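Local coordinates for protein Sodium/sialic acid symporter SiaT (Proteus mirabilis, PDB 5NV9) that couples the inward Na+ gradient to the uptake of the sialic acid N-acetylneuraminic acid across the inner membrane, moving substrate and sodium together, at residues 226-230 and 231-235; 358-361 and 362-366. All blocks are in the same frame, centred on the assembly; numbering follows the deposited sequence.

Contact 1: residues 226-230 and 231-235; sequences QWRWS and WTDST
The indole of W231 presents one face to W229, whose NE1 sits above the middle of the ring, 3.4 Å from W231 CE2. W229 comes edge first, its plane at 82° to that of W231, a T-shaped pair that points a polar N-H at a pi cloud; tryptophan suits both places, with a broad face on one side and an N-H edge on the other. The second flat group is the guanidinium of R228. The methyl CG2 of T235 lies over the centre of one face, 3.5 Å from R228 CZ, while D233 OD2 and Q226 OE1 sit in its plane at the edge. R228 NH1 donates to D233 OD2 over 2.8 Å in a nearly straight salt-bridge bond (167°), the oxygen accepting through its anti lone pair, and R228 NH2 adds a weak one. R228 NH2 also donates to Q226 OE1 at 3.2 Å, so carboxylate and amide together restrain the guanidinium's rotation.

Between these two groups S230 gathers the turn. With its hydroxyl swung away from its own backbone N (chi1 -176°), S230 faces the amides that follow, and S230 OG accepts from D233 N at 2.9 Å and from T232 N at 3.1 Å; a water joins it to D233 OD2. T235, buried at the N-cap position, turns its OG1 back to R228 O, 3.0 Å away.

All this belongs to the periplasmic loop between helices 207-217 and 236-253. W229 rests on P237 and I241 of the second helix, W231 meets F460 at the start of helix 459-475, and N457 donates to T232 O and S234 OG.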
loop_
_atom_site.group_PDB
_atom_site.type_symbol
_atom_site.label_atom_id
_atom_site.label_comp_id
_atom_site.label_asym_id
_atom_site.label_seq_id
_atom_site.Cartn_x
_atom_site.Cartn_y
_atom_site.Cartn_z
ATOM N N GLN A 226 17.252 -19.575 -9.011
ATOM C CA GLN A 226 17.031 -18.535 -8.008
ATOM C C GLN A 226 16.959 -19.038 -6.556
ATOM O O GLN A 226 16.714 -18.243 -5.640
ATOM C CB GLN A 226 15.776 -17.782 -8.366
ATOM C CG GLN A 226 15.939 -17.053 -9.658
ATOM C CD GLN A 226 16.997 -15.980 -9.566
ATOM O OE1 GLN A 226 18.119 -16.120 -10.088
ATOM N NE2 GLN A 226 16.666 -14.911 -8.860
ATOM N N TRP A 227 17.164 -20.327 -6.316
ATOM C CA TRP A 227 17.237 -20.821 -4.952
ATOM C C TRP A 227 18.728 -20.781 -4.566
ATOM O O TRP A 227 19.444 -21.761 -4.718
ATOM C CB TRP A 227 16.633 -22.228 -4.801
ATOM C CG TRP A 227 16.706 -22.727 -3.385
ATOM C CD1 TRP A 227 17.565 -23.668 -2.901
ATOM C CD2 TRP A 227 15.918 -22.288 -2.254
ATOM N NE1 TRP A 227 17.357 -23.861 -1.545
ATOM C CE2 TRP A 227 16.356 -23.026 -1.125
ATOM C CE3 TRP A 227 14.888 -21.363 -2.091
ATOM C CZ2 TRP A 227 15.819 -22.849 0.143
ATOM C CZ3 TRP A 227 14.339 -21.193 -0.812
ATOM C CH2 TRP A 227 14.813 -21.934 0.281
ATOM N N ARG A 228 19.183 -19.634 -4.069
ATOM C CA ARG A 228 20.577 -19.448 -3.750
ATOM C C ARG A 228 20.650 -18.248 -2.872
ATOM O O ARG A 228 19.850 -17.362 -3.024
ATOM C CB ARG A 228 21.418 -19.229 -5.012
ATOM C CG ARG A 228 21.041 -18.026 -5.836
ATOM C CD ARG A 228 21.926 -17.881 -7.068
ATOM N NE ARG A 228 21.274 -16.907 -7.958
ATOM C CZ ARG A 228 21.588 -15.612 -8.107
ATOM N NH1 ARG A 228 22.617 -15.054 -7.513
ATOM N NH2 ARG A 228 20.846 -14.845 -8.898
ATOM N N TRP A 229 21.586 -18.226 -1.928
ATOM C CA TRP A 229 21.821 -17.028 -1.145
ATOM C C TRP A 229 22.472 -15.927 -2.016
ATOM O O TRP A 229 23.303 -16.207 -2.895
ATOM C CB TRP A 229 22.746 -17.321 0.080
ATOM C CG TRP A 229 22.728 -16.145 0.956
ATOM C CD1 TRP A 229 23.717 -15.201 1.118
ATOM C CD2 TRP A 229 21.592 -15.667 1.693
ATOM N NE1 TRP A 229 23.263 -14.172 1.946
ATOM C CE2 TRP A 229 21.967 -14.444 2.308
ATOM C CE3 TRP A 229 20.298 -16.152 1.885
ATOM C CZ2 TRP A 229 21.108 -13.728 3.122
ATOM C CZ3 TRP A 229 19.440 -15.421 2.675
ATOM C CH2 TRP A 229 19.851 -14.221 3.292
ATOM N N SER A 230 22.149 -14.674 -1.720
ATOM C CA SER A 230 22.852 -13.556 -2.319
ATOM C C SER A 230 22.772 -12.375 -1.372
ATOM O O SER A 230 21.890 -12.301 -0.536
ATOM C CB SER A 230 22.274 -13.239 -3.695
ATOM O OG SER A 230 22.984 -12.213 -4.368
ATOM N N TRP A 231 23.753 -11.487 -1.461
ATOM C CA TRP A 231 23.720 -10.212 -0.786
ATOM C C TRP A 231 23.257 -9.130 -1.761
ATOM O O TRP A 231 22.829 -8.062 -1.337
ATOM C CB TRP A 231 25.103 -9.883 -0.160
ATOM C CG TRP A 231 25.517 -10.809 0.967
ATOM C CD1 TRP A 231 26.514 -11.745 0.925
ATOM C CD2 TRP A 231 24.932 -10.919 2.288
ATOM N NE1 TRP A 231 26.590 -12.421 2.115
ATOM C CE2 TRP A 231 25.646 -11.939 2.976
ATOM C CE3 TRP A 231 23.885 -10.261 2.954
ATOM C CZ2 TRP A 231 25.355 -12.310 4.302
ATOM C CZ3 TRP A 231 23.595 -10.625 4.290
ATOM C CH2 TRP A 231 24.321 -11.660 4.931
ATOM N N THR A 232 23.282 -9.403 -3.069
ATOM C CA THR A 232 23.009 -8.359 -4.042
ATOM C C THR A 232 21.761 -8.595 -4.914
ATOM O O THR A 232 21.156 -7.651 -5.392
ATOM C CB THR A 232 24.255 -8.116 -4.941
ATOM O OG1 THR A 232 24.542 -9.308 -5.653
ATOM C CG2 THR A 232 25.497 -7.748 -4.082
ATOM N N ASP A 233 21.423 -9.848 -5.161
ATOM C CA ASP A 233 20.388 -10.232 -6.120
ATOM C C ASP A 233 19.145 -10.623 -5.357
ATOM O O ASP A 233 19.237 -11.084 -4.215
ATOM C CB ASP A 233 20.797 -11.484 -6.946
ATOM C CG ASP A 233 22.086 -11.278 -7.803
ATOM O OD1 ASP A 233 22.417 -10.132 -8.171
ATOM O OD2 ASP A 233 22.778 -12.294 -8.077
ATOM N N SER A 234 18.015 -10.540 -6.062
ATOM C CA SER A 234 16.699 -10.767 -5.539
ATOM C C SER A 234 16.297 -12.196 -5.752
ATOM O O SER A 234 15.308 -12.487 -6.403
ATOM C CB SER A 234 15.680 -9.820 -6.229
ATOM O OG SER A 234 15.943 -8.463 -5.834
ATOM N N THR A 235 17.042 -13.075 -5.130
ATOM C CA THR A 235 16.782 -14.514 -5.168
ATOM C C THR A 235 15.625 -14.865 -4.216
ATOM O O THR A 235 15.103 -14.011 -3.488
ATOM C CB THR A 235 18.070 -15.208 -4.748
ATOM O OG1 THR A 235 18.334 -14.855 -3.403
ATOM C CG2 THR A 235 19.277 -14.725 -5.668
HETATM O O HOH W 1 13.927 -14.796 -7.388
HETATM O O HOH W 2 24.853 -13.197 -6.264
#

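Contact 2: residues 358-361 and 362-366; sequences DIYT and RLSKS. With PO4 (phosphate ion), chain F.
S364 folds back beneath the end of the helix to meet Y360. S364 CB stands 3.3 Å from Y360 O, and chi1 of -71°, with OG beside its own backbone N, carries the hydroxyl onward to that carbonyl: S364 OG donates to Y360 O over 2.6 Å, almost in line with the C=O bond. OG also lies obliquely near CD1 of the tyrosine ring. A serine is apt here, since its short side chain supplies a donor to a carbonyl among the last residues of helix 328-361. The backbone N of S364 makes a weak bond to T361 O, closing the type I turn 361-364.

One residue earlier, L363 N donates to I359 O, four residues back (3.0 Å). The leucine lays CB and CG against that same oxygen, and L363 CD1 comes within 4.4 Å of I359 CD1, a light apolar touch. R362 CB packs 3.5 Å from D358 O, a buried carbonyl without a polar partner in the model. Beyond the turn, K365 N donates to O3 of a phosphate at 2.8 Å, an ion probably from the crystallisation liquor.

The polar ends of D358 and R362 point elsewhere: D358 pairs with R121 and is held by S107 and S125, and R362 with E113. On the cytoplasmic side, the end of helix 328-361 packs against helix 118-151 through I359, on L122 and M129, while Y360 and T361 lean on helix 370-398, the next in the chain.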
loop_
_atom_site.group_PDB
_atom_site.type_symbol
_atom_site.label_atom_id
_atom_site.label_comp_id
_atom_site.label_asym_id
_atom_site.label_seq_id
_atom_site.Cartn_x
_atom_site.Cartn_y
_atom_site.Cartn_z
ATOM N N ASP A 358 -1.261 12.521 16.760
ATOM C CA ASP A 358 0.143 12.508 17.151
ATOM C C ASP A 358 0.750 13.912 17.149
ATOM O O ASP A 358 1.716 14.153 17.863
ATOM C CB ASP A 358 1.007 11.624 16.242
ATOM C CG ASP A 358 0.526 10.174 16.195
ATOM O OD1 ASP A 358 0.108 9.684 17.246
ATOM O OD2 ASP A 358 0.534 9.543 15.113
ATOM N N ILE A 359 0.196 14.830 16.361
ATOM C CA ILE A 359 0.750 16.168 16.267
ATOM C C ILE A 359 -0.183 17.185 16.970
ATOM O O ILE A 359 0.153 17.751 18.050
ATOM C CB ILE A 359 1.072 16.527 14.816
ATOM C CG1 ILE A 359 1.995 15.472 14.166
ATOM C CG2 ILE A 359 1.751 17.882 14.713
ATOM C CD1 ILE A 359 3.319 15.264 14.848
ATOM N N TYR A 360 -1.362 17.370 16.406
ATOM C CA TYR A 360 -2.283 18.379 16.848
ATOM C C TYR A 360 -2.856 18.140 18.249
ATOM O O TYR A 360 -2.873 19.020 19.084
ATOM C CB TYR A 360 -3.434 18.493 15.817
ATOM C CG TYR A 360 -4.484 19.520 16.151
ATOM C CD1 TYR A 360 -4.156 20.867 16.279
ATOM C CD2 TYR A 360 -5.841 19.145 16.298
ATOM C CE1 TYR A 360 -5.145 21.823 16.586
ATOM C CE2 TYR A 360 -6.820 20.078 16.627
ATOM C CZ TYR A 360 -6.477 21.418 16.736
ATOM O OH TYR A 360 -7.460 22.344 17.054
ATOM N N THR A 361 -3.332 16.953 18.524
ATOM C CA THR A 361 -3.893 16.684 19.823
ATOM C C THR A 361 -2.741 16.521 20.840
ATOM O O THR A 361 -2.718 17.156 21.900
ATOM C CB THR A 361 -4.838 15.472 19.757
ATOM O OG1 THR A 361 -5.885 15.731 18.808
ATOM C CG2 THR A 361 -5.447 15.201 21.084
ATOM N N ARG A 362 -1.725 15.760 20.490
ATOM C CA ARG A 362 -0.763 15.382 21.516
ATOM C C ARG A 362 0.104 16.550 21.957
ATOM O O ARG A 362 0.546 16.627 23.103
ATOM C CB ARG A 362 0.114 14.241 21.004
ATOM C CG ARG A 362 1.270 13.900 21.930
ATOM C CD ARG A 362 0.753 13.453 23.298
ATOM N NE ARG A 362 1.858 13.056 24.149
ATOM C CZ ARG A 362 2.681 13.904 24.769
ATOM N NH1 ARG A 362 2.524 15.234 24.667
ATOM N NH2 ARG A 362 3.670 13.422 25.511
ATOM N N LEU A 363 0.402 17.423 21.019
ATOM C CA LEU A 363 1.268 18.532 21.269
ATOM C C LEU A 363 0.560 19.838 21.636
ATOM O O LEU A 363 1.228 20.805 21.867
ATOM C CB LEU A 363 2.219 18.706 20.066
ATOM C CG LEU A 363 3.065 17.455 19.836
ATOM C CD1 LEU A 363 3.904 17.537 18.573
ATOM C CD2 LEU A 363 3.969 17.249 21.040
ATOM N N SER A 364 -0.766 19.876 21.703
ATOM C CA SER A 364 -1.470 21.064 22.132
ATOM C C SER A 364 -1.474 21.040 23.637
ATOM O O SER A 364 -1.669 19.988 24.248
ATOM C CB SER A 364 -2.933 21.086 21.653
ATOM O OG SER A 364 -2.987 21.288 20.260
ATOM N N LYS A 365 -1.317 22.212 24.227
ATOM C CA LYS A 365 -1.304 22.328 25.659
ATOM C C LYS A 365 -2.656 21.877 26.223
ATOM O O LYS A 365 -2.723 20.991 27.097
ATOM C CB LYS A 365 -0.969 23.765 26.049
ATOM C CG LYS A 365 -0.749 23.918 27.525
ATOM C CD LYS A 365 0.152 25.086 27.841
ATOM C CE LYS A 365 0.071 25.381 29.331
ATOM N NZ LYS A 365 -0.059 26.846 29.553
ATOM N N SER A 366 -3.731 22.447 25.690
ATOM C CA SER A 366 -5.081 22.000 26.050
ATOM C C SER A 366 -5.681 21.240 24.877
ATOM O O SER A 366 -5.283 21.456 23.730
ATOM C CB SER A 366 -5.981 23.183 26.414
ATOM O OG SER A 366 -5.455 23.874 27.540
HETATM P P PO4 F . -1.084 25.257 21.467
HETATM O O1 PO4 F . -2.209 25.856 20.696
HETATM O O2 PO4 F . -0.338 24.408 20.482
HETATM O O3 PO4 F . -1.581 24.462 22.648
HETATM O O4 PO4 F . -0.118 26.301 21.930
#

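Both contacts are local, at the surface and on opposite sides of the membrane: contact 1 in a periplasmic loop, contact 2 at a cytoplasmic helix end, with centres about 46 Å apart and no shared helix. Neither belongs to the buried core, though each contains one buried residue, T235 at the N-cap of helix 236-253 and D358 near a helix end. The chemistry follows the place. Without regular structure for most of its length, contact 1 relies on side chains, with a salt bridge, an indole pair and a serine hub; contact 2 joins the end of helix 328-361 to the turn that follows, so backbone carbonyls do most of the accepting, while D358 and R362 turn their charges to other parts of the fold.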